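Local coordinates for protein ATP-dependent RNA helicase HrpB (Escherichia coli, PDB 6EUD) that hydrolyses ATP to ADP and phosphate as a DExH-box NTPase of the RNA helicase group, with single-stranded RNA binding, at residues L56-R60 with R61-R65; S489-A492 with P493-G497; V557-D560 with E561-Q564; N617-D621 with K622-V626; L627-A631 with E632-L636. One frame throughout, in Å; residues are numbered along the deposited sequence.

Interaction 1 (L56-R60 with R61-R65); sequences LLEPR and RLAAR
The carbonyl oxygen of Arg60, Arg60 O, accepts the amide of Ala64 (Ala64 N) at 3.2 Å, and this bond starts the helix of motif Ia in the first RecA-like domain. The bond is moderately bent, with 145° at the hydrogen. Arg60 is the N-cap residue between parallel strand 53-57 and helix 61-74. Its guanidinium lies with one face against the Pro59 ring, Pro59 CG standing 3.5 Å above the plane and offset toward the rim. Toward the helix, Pro59 CD meets Ala63 CB at 4.3 Å.

On the buried side of the turn, Glu58 packs its aliphatic part on Ala64, and both Ala64 CA and CB lie 3.7 Å from Glu58 CB. Glu58 CG is anti to the carbonyl carbon (chi1 -62°), and a second bend at chi2 swings the carboxylate toward Ala63. The carboxylate also comes close to Asp126 of the DEFH box, and the side chain lies near Ser37 of the predicted ATP site. In related helicases motif Ia contacts the RNA backbone, a role consistent with this position. Arg61 forms a salt bridge with Glu104 through NH1, while Glu58 OE1 ends 4.2 Å from Ala63 CB.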
loop_
_atom_site.group_PDB
_atom_site.type_symbol
_atom_site.label_atom_id
_atom_site.label_comp_id
_atom_site.label_asym_id
_atom_site.label_seq_id
_atom_site.Cartn_x
_atom_site.Cartn_y
_atom_site.Cartn_z
ATOM N N LEU A 56 -15.857 16.457 17.986
ATOM C CA LEU A 56 -16.142 15.029 18.044
ATOM C C LEU A 56 -16.159 14.416 16.649
ATOM O O LEU A 56 -17.147 14.568 15.911
ATOM C CB LEU A 56 -17.479 14.779 18.738
ATOM C CG LEU A 56 -17.908 13.320 18.884
ATOM C CD1 LEU A 56 -16.881 12.542 19.694
ATOM C CD2 LEU A 56 -19.277 13.233 19.524
ATOM N N LEU A 57 -15.065 13.728 16.300
ATOM C CA LEU A 57 -14.927 13.059 15.001
ATOM C C LEU A 57 -15.691 11.751 14.982
ATOM O O LEU A 57 -15.557 10.943 15.898
ATOM C CB LEU A 57 -13.454 12.790 14.666
ATOM C CG LEU A 57 -13.206 11.985 13.375
ATOM C CD1 LEU A 57 -13.689 12.762 12.160
ATOM C CD2 LEU A 57 -11.738 11.590 13.200
ATOM N N GLU A 58 -16.484 11.543 13.934
ATOM C CA GLU A 58 -17.192 10.283 13.739
ATOM C C GLU A 58 -16.785 9.674 12.398
ATOM O O GLU A 58 -16.555 10.398 11.442
ATOM C CB GLU A 58 -18.704 10.503 13.813
ATOM C CG GLU A 58 -19.195 11.031 15.164
ATOM C CD GLU A 58 -19.058 10.013 16.288
ATOM O OE1 GLU A 58 -19.071 8.801 15.986
ATOM O OE2 GLU A 58 -18.946 10.423 17.469
ATOM N N PRO A 59 -16.705 8.338 12.324
ATOM C CA PRO A 59 -16.125 7.662 11.153
ATOM C C PRO A 59 -16.954 7.812 9.884
ATOM O O PRO A 59 -16.378 7.922 8.815
ATOM C CB PRO A 59 -16.079 6.200 11.582
ATOM C CG PRO A 59 -17.221 6.073 12.572
ATOM C CD PRO A 59 -17.288 7.387 13.291
ATOM N N ARG A 60 -18.275 7.800 9.979
ATOM C CA ARG A 60 -19.092 8.004 8.784
ATOM C C ARG A 60 -20.158 9.056 8.988
ATOM O O ARG A 60 -20.432 9.465 10.117
ATOM C CB ARG A 60 -19.754 6.707 8.344
ATOM C CG ARG A 60 -18.801 5.702 7.727
ATOM C CD ARG A 60 -19.372 4.307 7.887
ATOM N NE ARG A 60 -19.711 4.052 9.285
ATOM C CZ ARG A 60 -18.883 3.494 10.161
ATOM N NH1 ARG A 60 -17.670 3.116 9.777
ATOM N NH2 ARG A 60 -19.267 3.305 11.417
ATOM N N ARG A 61 -20.763 9.476 7.882
ATOM C CA ARG A 61 -21.788 10.512 7.899
ATOM C C ARG A 61 -22.984 10.109 8.758
ATOM O O ARG A 61 -23.544 10.921 9.494
ATOM C CB ARG A 61 -22.253 10.811 6.473
ATOM C CG ARG A 61 -22.905 12.175 6.267
ATOM C CD ARG A 61 -23.321 12.321 4.824
ATOM N NE ARG A 61 -23.582 11.003 4.247
ATOM C CZ ARG A 61 -23.227 10.628 3.022
ATOM N NH1 ARG A 61 -22.585 11.473 2.222
ATOM N NH2 ARG A 61 -23.512 9.404 2.593
ATOM N N LEU A 62 -23.361 8.839 8.682
ATOM C CA LEU A 62 -24.579 8.376 9.340
ATOM C C LEU A 62 -24.413 8.339 10.845
ATOM O O LEU A 62 -25.338 8.658 11.587
ATOM C CB LEU A 62 -24.969 6.996 8.821
ATOM C CG LEU A 62 -24.554 6.727 7.373
ATOM C CD1 LEU A 62 -24.744 5.260 7.055
ATOM C CD2 LEU A 62 -25.345 7.601 6.398
ATOM N N ALA A 63 -23.225 7.946 11.285
ATOM C CA ALA A 63 -22.910 7.935 12.702
ATOM C C ALA A 63 -22.937 9.348 13.260
ATOM O O ALA A 63 -23.459 9.590 14.352
ATOM C CB ALA A 63 -21.538 7.298 12.940
ATOM N N ALA A 64 -22.374 10.272 12.484
ATOM C CA ALA A 64 -22.090 11.631 12.936
ATOM C C ALA A 64 -23.338 12.419 13.276
ATOM O O ALA A 64 -23.311 13.267 14.171
ATOM C CB ALA A 64 -21.287 12.382 11.882
ATOM N N ARG A 65 -24.426 12.169 12.557
ATOM C CA ARG A 65 -25.606 12.976 12.786
ATOM C C ARG A 65 -26.534 12.270 13.763
ATOM O O ARG A 65 -27.408 12.886 14.347
ATOM C CB ARG A 65 -26.299 13.303 11.463
ATOM C CG ARG A 65 -27.495 14.233 11.623
ATOM C CD ARG A 65 -28.099 14.609 10.285
ATOM N NE ARG A 65 -27.723 13.666 9.239
ATOM C CZ ARG A 65 -28.520 12.709 8.777
ATOM N NH1 ARG A 65 -29.745 12.558 9.273
ATOM N NH2 ARG A 65 -28.088 11.896 7.825
#

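Interaction 2 (S489-A492 with P493-G497); sequences SLIA and PLLAG
Ile491 lies side by side with Leu495, its CG2 4.1 Å from Leu495 CG, and the two point the same way, one turn apart on the short helix 491-498. Two backbone bonds of that helix accompany them. Leu495 N gives its hydrogen to Ile491 O at 2.9 Å in a nearly straight bond (168°), and Ala496 N gives its own to Ala492 O at 2.8 Å. In both, the donor sits nearly in line with the carbonyl bond.

Pro493 occupies the first turn of the helix, where its lack of an N-H costs little. Its ring spreads over the preceding backbone, with CD 3.6 Å from Leu490 O and 3.4 Å from the methyl Ala492 CB. With an alanine at Pro493, the ring carbons CG and CD would be gone, so the packing of the ring on Ala492 CB and toward Cys566 would probably be lost and the backbone of the first turn would be freer to rotate. Leu490 O is approached by a second residue as well. Leu494 holds CG anti to its carbonyl carbon (chi1 -68°), which brings the branch back over the start of the helix.

Side chains of the helix pack on helices 421-429 and 433-447 and on strand 554-556, where Leu555 meets Ile491, Ala492 and Leu495. Leu494 and Leu495 both rest on Met426, while Ile491 reaches Thr438 and Ile442. Leu494 CD1 finishes 3.2 Å from Leu490 O.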
loop_
_atom_site.group_PDB
_atom_site.type_symbol
_atom_site.label_atom_id
_atom_site.label_comp_id
_atom_site.label_asym_id
_atom_site.label_seq_id
_atom_site.Cartn_x
_atom_site.Cartn_y
_atom_site.Cartn_z
ATOM N N SER A 489 -17.526 18.909 -24.648
ATOM C CA SER A 489 -16.367 18.895 -25.524
ATOM C C SER A 489 -15.096 19.272 -24.777
ATOM O O SER A 489 -14.016 19.201 -25.338
ATOM C CB SER A 489 -16.561 19.844 -26.712
ATOM O OG SER A 489 -16.427 21.213 -26.337
ATOM N N LEU A 490 -15.213 19.694 -23.525
ATOM C CA LEU A 490 -14.023 20.096 -22.775
ATOM C C LEU A 490 -13.564 19.013 -21.801
ATOM O O LEU A 490 -12.580 19.201 -21.085
ATOM C CB LEU A 490 -14.282 21.385 -22.008
ATOM C CG LEU A 490 -14.622 22.616 -22.848
ATOM C CD1 LEU A 490 -15.030 23.770 -21.933
ATOM C CD2 LEU A 490 -13.429 22.997 -23.738
ATOM N N ILE A 491 -14.281 17.890 -21.784
ATOM C CA ILE A 491 -14.065 16.844 -20.797
ATOM C C ILE A 491 -12.777 16.073 -21.045
ATOM O O ILE A 491 -11.960 15.919 -20.130
ATOM C CB ILE A 491 -15.226 15.845 -20.778
ATOM C CG1 ILE A 491 -16.548 16.546 -20.469
ATOM C CG2 ILE A 491 -14.950 14.743 -19.781
ATOM C CD1 ILE A 491 -17.740 15.632 -20.503
ATOM N N ALA A 492 -12.599 15.600 -22.281
ATOM C CA ALA A 492 -11.486 14.699 -22.615
ATOM C C ALA A 492 -10.102 15.246 -22.228
ATOM O O ALA A 492 -9.345 14.540 -21.596
ATOM C CB ALA A 492 -11.507 14.330 -24.103
ATOM N N PRO A 493 -9.760 16.490 -22.598
ATOM C CA PRO A 493 -8.418 16.915 -22.168
ATOM C C PRO A 493 -8.263 17.077 -20.641
ATOM O O PRO A 493 -7.184 16.798 -20.117
ATOM C CB PRO A 493 -8.223 18.246 -22.891
ATOM C CG PRO A 493 -9.614 18.723 -23.192
ATOM C CD PRO A 493 -10.436 17.507 -23.426
ATOM N N LEU A 494 -9.316 17.480 -19.938
ATOM C CA LEU A 494 -9.293 17.510 -18.467
ATOM C C LEU A 494 -9.059 16.125 -17.853
ATOM O O LEU A 494 -8.254 15.957 -16.931
ATOM C CB LEU A 494 -10.605 18.089 -17.943
ATOM C CG LEU A 494 -10.819 19.573 -18.252
ATOM C CD1 LEU A 494 -12.267 19.917 -18.029
ATOM C CD2 LEU A 494 -9.930 20.427 -17.371
ATOM N N LEU A 495 -9.771 15.135 -18.367
ATOM C CA LEU A 495 -9.585 13.767 -17.935
ATOM C C LEU A 495 -8.199 13.234 -18.267
ATOM O O LEU A 495 -7.559 12.583 -17.439
ATOM C CB LEU A 495 -10.619 12.856 -18.583
ATOM C CG LEU A 495 -11.975 12.633 -17.938
ATOM C CD1 LEU A 495 -12.612 11.403 -18.593
ATOM C CD2 LEU A 495 -11.872 12.468 -16.425
ATOM N N ALA A 496 -7.767 13.495 -19.499
ATOM C CA ALA A 496 -6.466 13.054 -19.999
ATOM C C ALA A 496 -5.333 13.384 -19.030
ATOM O O ALA A 496 -4.445 12.568 -18.832
ATOM C CB ALA A 496 -6.178 13.678 -21.370
ATOM N N GLY A 497 -5.374 14.568 -18.423
ATOM C CA GLY A 497 -4.342 14.976 -17.489
ATOM C C GLY A 497 -4.331 14.146 -16.215
ATOM O O GLY A 497 -3.289 13.620 -15.813
#

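Interaction 3 (V557-D560 with E561-Q564); sequences VDID and ELVQ
The N-terminus of helix 559-565 is capped by Asp558, whose OD2 accepts the amide of Glu561 (Glu561 N) at 3.2 Å, with 157° at the hydrogen. OD2 uses its anti lone pair for this bond, and Asp560 N adds a second, weak one, so one carboxylate oxygen serves two amides of the first turn that have no carbonyl of a preceding turn to bind. Having CG anti to the backbone N (chi1 -176°) turns the Asp558 carboxylate to face the helix start.

Glu561 shares this corner. Its side chain crosses that of Asp558 at about a right angle, with Glu561 CG only 3.1 Å from Asp558 OD2 and the two carboxylate planes 53° apart. Glu561 OE2 is 4.2 Å from Asp558 OD2, a closeness of like charges whose repulsion is probably offset at Asp558 by the amides and the helix N-terminus.

The residue before the cap and the fourth residue after it complete a hydrophobic staple: Val557 CG2 touches Leu562 CD2 at 4.2 Å. The staple also packs on strand 534-542: Val557 on Trp534 and Ile536, Leu562 on Ile536. Regular helical bonds follow, from Leu562 N to Asp558 O and from Val563 N to Ile559 O, the latter at 2.9 Å. On the neighbouring face of the helix, Ile559 CD1 lies 3.9 Å from Val563 CG2 as the two side chains cross obliquely, and both residues lean on Ile593 of strand 584-593.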
loop_
_atom_site.group_PDB
_atom_site.type_symbol
_atom_site.label_atom_id
_atom_site.label_comp_id
_atom_site.label_asym_id
_atom_site.label_seq_id
_atom_site.Cartn_x
_atom_site.Cartn_y
_atom_site.Cartn_z
ATOM N N VAL A 557 -12.943 8.966 -26.760
ATOM C CA VAL A 557 -12.060 10.008 -27.245
ATOM C C VAL A 557 -11.597 9.683 -28.656
ATOM O O VAL A 557 -11.331 8.527 -28.989
ATOM C CB VAL A 557 -10.834 10.183 -26.333
ATOM C CG1 VAL A 557 -11.266 10.647 -24.955
ATOM C CG2 VAL A 557 -10.062 8.893 -26.225
ATOM N N ASP A 558 -11.535 10.702 -29.498
ATOM C CA ASP A 558 -10.832 10.572 -30.757
ATOM C C ASP A 558 -9.352 10.757 -30.432
ATOM O O ASP A 558 -8.930 11.832 -29.997
ATOM C CB ASP A 558 -11.339 11.593 -31.776
ATOM C CG ASP A 558 -10.703 11.421 -33.139
ATOM O OD1 ASP A 558 -11.375 10.887 -34.052
ATOM O OD2 ASP A 558 -9.534 11.824 -33.298
ATOM N N ILE A 559 -8.572 9.699 -30.606
ATOM C CA ILE A 559 -7.211 9.696 -30.097
ATOM C C ILE A 559 -6.354 10.717 -30.815
ATOM O O ILE A 559 -5.420 11.265 -30.231
ATOM C CB ILE A 559 -6.557 8.285 -30.207
ATOM C CG1 ILE A 559 -5.233 8.234 -29.438
ATOM C CG2 ILE A 559 -6.388 7.858 -31.671
ATOM C CD1 ILE A 559 -5.352 8.598 -27.987
ATOM N N ASP A 560 -6.688 10.989 -32.071
ATOM C CA ASP A 560 -5.926 11.934 -32.881
ATOM C C ASP A 560 -6.077 13.359 -32.352
ATOM O O ASP A 560 -5.106 14.119 -32.303
ATOM C CB ASP A 560 -6.364 11.849 -34.343
ATOM C CG ASP A 560 -6.077 10.490 -34.956
ATOM O OD1 ASP A 560 -4.885 10.177 -35.185
ATOM O OD2 ASP A 560 -7.043 9.731 -35.190
ATOM N N GLU A 561 -7.296 13.709 -31.957
ATOM C CA GLU A 561 -7.554 14.986 -31.320
ATOM C C GLU A 561 -6.830 15.089 -30.001
ATOM O O GLU A 561 -6.231 16.114 -29.692
ATOM C CB GLU A 561 -9.036 15.168 -31.074
ATOM C CG GLU A 561 -9.870 14.635 -32.161
ATOM C CD GLU A 561 -11.130 15.421 -32.334
ATOM O OE1 GLU A 561 -11.610 15.997 -31.333
ATOM O OE2 GLU A 561 -11.647 15.447 -33.466
ATOM N N LEU A 562 -6.911 14.023 -29.214
ATOM C CA LEU A 562 -6.403 14.046 -27.851
ATOM C C LEU A 562 -4.900 14.216 -27.834
ATOM O O LEU A 562 -4.364 15.024 -27.078
ATOM C CB LEU A 562 -6.797 12.772 -27.108
ATOM C CG LEU A 562 -6.597 12.805 -25.593
ATOM C CD1 LEU A 562 -7.388 13.953 -24.969
ATOM C CD2 LEU A 562 -6.991 11.469 -24.983
ATOM N N VAL A 563 -4.225 13.451 -28.679
ATOM C CA VAL A 563 -2.773 13.507 -28.775
ATOM C C VAL A 563 -2.340 14.867 -29.318
ATOM O O VAL A 563 -1.300 15.411 -28.942
ATOM C CB VAL A 563 -2.238 12.380 -29.682
ATOM C CG1 VAL A 563 -0.775 12.600 -29.998
ATOM C CG2 VAL A 563 -2.481 11.032 -29.033
ATOM N N GLN A 564 -3.158 15.419 -30.201
ATOM C CA GLN A 564 -2.893 16.742 -30.722
ATOM C C GLN A 564 -3.133 17.788 -29.635
ATOM O O GLN A 564 -2.341 18.715 -29.474
ATOM C CB GLN A 564 -3.761 17.017 -31.952
ATOM C CG GLN A 564 -3.005 16.938 -33.270
ATOM C CD GLN A 564 -2.010 18.077 -33.435
ATOM O OE1 GLN A 564 -2.399 19.242 -33.540
ATOM N NE2 GLN A 564 -0.720 17.746 -33.445
#

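Interaction 4 (N617-D621 with K622-V626); sequences NGIRD and KGLSV
Helix 608-622 ends in two backbone bonds, Lys622 N to Gly618 O at 2.8 Å and Gly623 N to Ile619 O at 2.6 Å, each donor tilted 18° from the carbonyl plane. The chain then turns off at Gly623, the first residue to leave helical angles, with positive phi (94°). A CB at this position would be pressed against the carbonyl oxygen of Lys622, which accounts for the glycine.

Beyond this glycine, the chain folds back over Ile619, whose two branches are used separately. Ile619 CG2 meets Leu624 CD2 at 4.1 Å, and Ile619 CG1 meets Val626 CG2 at 3.9 Å, both side chains coming at a slant to it. Val626 belongs to the short 3-10 segment 624-626. The Ile619 branch carrying CG1 is anti to the carbonyl carbon (chi1 -62°), and this sets CG2 on the side of the departing chain. Both Ile619 and Leu624 also bury themselves against Leu661 of helix 657-662, so the turn is packed against that helix from its apolar side.

The polar side of the helix is tied to other parts of the fold. Lys622, bent at chi2 and chi4, makes a salt bridge to Glu577 of strand 571-579, and its CB and CG pass close over Gly618 O. Arg620 pairs with Glu665. In a weak bond of 3.2 Å, Arg620 NH1 also meets Asn617 OD1, which lies at the edge of the guanidinium group and in its plane.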
loop_
_atom_site.group_PDB
_atom_site.type_symbol
_atom_site.label_atom_id
_atom_site.label_comp_id
_atom_site.label_asym_id
_atom_site.label_seq_id
_atom_site.Cartn_x
_atom_site.Cartn_y
_atom_site.Cartn_z
ATOM N N ASN A 617 18.048 0.361 -26.410
ATOM C CA ASN A 617 16.758 -0.311 -26.340
ATOM C C ASN A 617 16.800 -1.713 -26.953
ATOM O O ASN A 617 16.105 -2.634 -26.501
ATOM C CB ASN A 617 15.683 0.530 -27.036
ATOM C CG ASN A 617 15.368 1.817 -26.288
ATOM O OD1 ASN A 617 15.409 1.856 -25.065
ATOM N ND2 ASN A 617 15.043 2.871 -27.024
ATOM N N GLY A 618 17.621 -1.870 -27.985
ATOM C CA GLY A 618 17.815 -3.161 -28.611
ATOM C C GLY A 618 18.503 -4.112 -27.651
ATOM O O GLY A 618 18.189 -5.306 -27.605
ATOM N N ILE A 619 19.448 -3.576 -26.881
ATOM C CA ILE A 619 20.162 -4.362 -25.880
ATOM C C ILE A 619 19.184 -4.797 -24.788
ATOM O O ILE A 619 19.209 -5.950 -24.347
ATOM C CB ILE A 619 21.329 -3.567 -25.268
ATOM C CG1 ILE A 619 22.347 -3.219 -26.351
ATOM C CG2 ILE A 619 21.968 -4.341 -24.106
ATOM C CD1 ILE A 619 23.379 -2.209 -25.920
ATOM N N ARG A 620 18.316 -3.875 -24.372
ATOM C CA ARG A 620 17.226 -4.215 -23.465
ATOM C C ARG A 620 16.341 -5.309 -24.053
ATOM O O ARG A 620 15.775 -6.102 -23.308
ATOM C CB ARG A 620 16.382 -2.992 -23.139
ATOM C CG ARG A 620 17.169 -1.912 -22.462
ATOM C CD ARG A 620 16.308 -0.980 -21.650
ATOM N NE ARG A 620 17.199 -0.146 -20.868
ATOM C CZ ARG A 620 17.602 1.062 -21.229
ATOM N NH1 ARG A 620 17.127 1.613 -22.338
ATOM N NH2 ARG A 620 18.452 1.728 -20.454
ATOM N N ASP A 621 16.218 -5.363 -25.378
ATOM C CA ASP A 621 15.443 -6.441 -25.991
ATOM C C ASP A 621 16.207 -7.748 -25.993
ATOM O O ASP A 621 15.651 -8.782 -25.655
ATOM C CB ASP A 621 15.033 -6.107 -27.434
ATOM C CG ASP A 621 13.719 -5.327 -27.520
ATOM O OD1 ASP A 621 13.591 -4.456 -28.403
ATOM O OD2 ASP A 621 12.805 -5.590 -26.712
ATOM N N LYS A 622 17.477 -7.700 -26.387
ATOM C CA LYS A 622 18.251 -8.909 -26.666
ATOM C C LYS A 622 19.077 -9.387 -25.475
ATOM O O LYS A 622 19.533 -10.534 -25.448
ATOM C CB LYS A 622 19.171 -8.681 -27.869
ATOM C CG LYS A 622 18.440 -8.549 -29.183
ATOM C CD LYS A 622 17.598 -9.772 -29.422
ATOM C CE LYS A 622 17.107 -9.852 -30.853
ATOM N NZ LYS A 622 16.219 -8.727 -31.166
ATOM N N GLY A 623 19.273 -8.506 -24.500
ATOM C CA GLY A 623 20.062 -8.830 -23.328
ATOM C C GLY A 623 21.519 -8.402 -23.451
ATOM O O GLY A 623 22.007 -8.088 -24.537
ATOM N N LEU A 624 22.222 -8.398 -22.329
ATOM C CA LEU A 624 23.612 -7.965 -22.297
ATOM C C LEU A 624 24.551 -8.835 -23.136
ATOM O O LEU A 624 25.654 -8.421 -23.487
ATOM C CB LEU A 624 24.101 -7.941 -20.859
ATOM C CG LEU A 624 23.389 -6.929 -19.994
ATOM C CD1 LEU A 624 23.903 -7.084 -18.577
ATOM C CD2 LEU A 624 23.672 -5.539 -20.535
ATOM N N SER A 625 24.107 -10.043 -23.443
ATOM C CA SER A 625 24.860 -10.968 -24.266
ATOM C C SER A 625 25.354 -10.409 -25.609
ATOM O O SER A 625 26.278 -10.970 -26.189
ATOM C CB SER A 625 23.992 -12.204 -24.509
ATOM O OG SER A 625 24.229 -12.793 -25.773
ATOM N N VAL A 626 24.749 -9.334 -26.123
ATOM C CA VAL A 626 25.207 -8.788 -27.412
ATOM C C VAL A 626 26.472 -7.949 -27.263
ATOM O O VAL A 626 27.101 -7.597 -28.252
ATOM C CB VAL A 626 24.134 -7.914 -28.133
ATOM C CG1 VAL A 626 22.987 -8.777 -28.669
ATOM C CG2 VAL A 626 23.635 -6.780 -27.236
#

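Interaction 5 (L627-A631 with E632-L636); sequences LNWTA and EAEQL
The Trp629 indole is met by Ala633 and Glu634 at the same corner, with its CE3 4.1 Å from Ala633 CB and 3.9 Å from Glu634 OE1; both come in obliquely. The ring and the Glu634 carboxylate are inclined at 63° to each other. Trp629 sits just ahead of the N-cap of helix 631-646, and its CE3 corner reaches the first turn. At the pyrrole end, NE1 is hydrogen-bonded to Leu624 O, and Ile686 of helix 686-692 packs on the residue as well. Glu634 has its own partner, a salt bridge to Arg637.

The cap itself is Thr630. Its hydroxyl oxygen OG1 accepts from Ala633 N at 3.1 Å (164°), placed for this because OG1 stands between the backbone N and the carbonyl carbon (chi1 58°). Thr630 O takes the next amide, Glu634 N, at 2.9 Å almost in line with the carbonyl. A valine at Thr630 would keep the bulk but probably leave Ala633 N without its capping acceptor and the bound water without one of its partners. Ala631 O accepts Gln635 N, while the end of Gln635 is held by Tyr722.

The Glu632 chain extends from the helix start to the same water, which lies 2.6 Å from Thr630 OG1 and donates to Glu632 OE1 at 2.8 Å.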
loop_
_atom_site.group_PDB
_atom_site.type_symbol
_atom_site.label_atom_id
_atom_site.label_comp_id
_atom_site.label_asym_id
_atom_site.label_seq_id
_atom_site.Cartn_x
_atom_site.Cartn_y
_atom_site.Cartn_z
ATOM N N LEU A 627 26.829 -7.628 -26.026
ATOM C CA LEU A 627 28.071 -6.926 -25.744
ATOM C C LEU A 627 29.219 -7.925 -25.684
ATOM O O LEU A 627 28.991 -9.145 -25.640
ATOM C CB LEU A 627 27.961 -6.158 -24.431
ATOM C CG LEU A 627 26.811 -5.157 -24.494
ATOM C CD1 LEU A 627 26.627 -4.491 -23.161
ATOM C CD2 LEU A 627 27.079 -4.147 -25.612
ATOM N N ASN A 628 30.449 -7.411 -25.703
ATOM C CA ASN A 628 31.624 -8.282 -25.630
ATOM C C ASN A 628 32.095 -8.521 -24.201
ATOM O O ASN A 628 32.858 -7.726 -23.638
ATOM C CB ASN A 628 32.779 -7.710 -26.443
ATOM C CG ASN A 628 33.952 -8.651 -26.497
ATOM O OD1 ASN A 628 33.784 -9.863 -26.374
ATOM N ND2 ASN A 628 35.153 -8.106 -26.688
ATOM N N TRP A 629 31.647 -9.627 -23.625
ATOM C CA TRP A 629 32.001 -9.966 -22.258
ATOM C C TRP A 629 33.254 -10.826 -22.200
ATOM O O TRP A 629 33.169 -12.053 -22.211
ATOM C CB TRP A 629 30.825 -10.669 -21.585
ATOM C CG TRP A 629 29.735 -9.706 -21.301
ATOM C CD1 TRP A 629 28.684 -9.390 -22.111
ATOM C CD2 TRP A 629 29.619 -8.876 -20.138
ATOM N NE1 TRP A 629 27.909 -8.423 -21.511
ATOM C CE2 TRP A 629 28.465 -8.089 -20.302
ATOM C CE3 TRP A 629 30.380 -8.728 -18.974
ATOM C CZ2 TRP A 629 28.041 -7.165 -19.332
ATOM C CZ3 TRP A 629 29.967 -7.805 -18.007
ATOM C CH2 TRP A 629 28.807 -7.035 -18.195
ATOM N N THR A 630 34.419 -10.180 -22.154
ATOM C CA THR A 630 35.690 -10.893 -21.992
ATOM C C THR A 630 35.751 -11.522 -20.603
ATOM O O THR A 630 35.022 -11.087 -19.697
ATOM C CB THR A 630 36.907 -9.964 -22.161
ATOM O OG1 THR A 630 36.815 -8.898 -21.209
ATOM C CG2 THR A 630 36.954 -9.383 -23.547
ATOM N N ALA A 631 36.615 -12.529 -20.442
ATOM C CA ALA A 631 36.904 -13.110 -19.133
ATOM C C ALA A 631 37.221 -12.017 -18.117
ATOM O O ALA A 631 36.753 -12.070 -16.962
ATOM C CB ALA A 631 38.048 -14.096 -19.220
ATOM N N GLU A 632 37.968 -11.007 -18.559
ATOM C CA GLU A 632 38.347 -9.894 -17.685
ATOM C C GLU A 632 37.160 -9.008 -17.254
ATOM O O GLU A 632 37.036 -8.651 -16.072
ATOM C CB GLU A 632 39.406 -9.030 -18.366
ATOM C CG GLU A 632 39.906 -7.911 -17.486
ATOM C CD GLU A 632 40.828 -6.973 -18.222
ATOM O OE1 GLU A 632 40.442 -6.479 -19.302
ATOM O OE2 GLU A 632 41.957 -6.758 -17.734
ATOM N N ALA A 633 36.302 -8.646 -18.209
ATOM C CA ALA A 633 35.094 -7.874 -17.899
ATOM C C ALA A 633 34.198 -8.627 -16.941
ATOM O O ALA A 633 33.718 -8.053 -15.976
ATOM C CB ALA A 633 34.312 -7.524 -19.170
ATOM N N GLU A 634 33.984 -9.909 -17.205
ATOM C CA GLU A 634 33.122 -10.736 -16.366
ATOM C C GLU A 634 33.707 -10.894 -14.971
ATOM O O GLU A 634 32.987 -10.804 -13.984
ATOM C CB GLU A 634 32.895 -12.117 -17.011
ATOM C CG GLU A 634 32.133 -13.110 -16.134
ATOM C CD GLU A 634 30.711 -12.630 -15.788
ATOM O OE1 GLU A 634 30.174 -11.759 -16.511
ATOM O OE2 GLU A 634 30.122 -13.132 -14.805
ATOM N N GLN A 635 35.014 -11.135 -14.890
ATOM C CA GLN A 635 35.700 -11.231 -13.595
ATOM C C GLN A 635 35.567 -9.919 -12.811
ATOM O O GLN A 635 35.350 -9.936 -11.599
ATOM C CB GLN A 635 37.179 -11.594 -13.784
ATOM C CG GLN A 635 37.418 -13.097 -13.968
ATOM C CD GLN A 635 37.018 -13.882 -12.739
ATOM O OE1 GLN A 635 37.669 -13.796 -11.683
ATOM N NE2 GLN A 635 35.919 -14.621 -12.847
ATOM N N LEU A 636 35.674 -8.790 -13.505
ATOM C CA LEU A 636 35.449 -7.501 -12.876
ATOM C C LEU A 636 34.025 -7.438 -12.321
ATOM O O LEU A 636 33.818 -7.110 -11.151
ATOM C CB LEU A 636 35.694 -6.345 -13.865
ATOM C CG LEU A 636 35.392 -4.925 -13.333
ATOM C CD1 LEU A 636 36.242 -4.538 -12.125
ATOM C CD2 LEU A 636 35.568 -3.893 -14.418
HETATM O O HOH W 1 38.629 -7.030 -21.312
#

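In the fold
Interaction 1 alone lies beside the nucleotide site, its Glu58 close to the DEFH box and the predicted ATP-binding residues; the other four lie later in the chain, the nearest, interaction 2, about 22 Å away between nearest atoms. Interactions 2 and 3 form one packed unit with centres about 10 Å apart: Ala492 CB touches Val557 CG1, and Ala496 CB touches Leu562 CD1, each at 3.8 Å. Interactions 4 and 5, the end of one helix and the start of the next, have centres about 16 Å apart and are joined by the probable 3.0 Å bond of Trp629 NE1 to Leu624 O. Interactions 1 and 5 lie about 66 Å apart between centres, on opposite sides of the chain's centre.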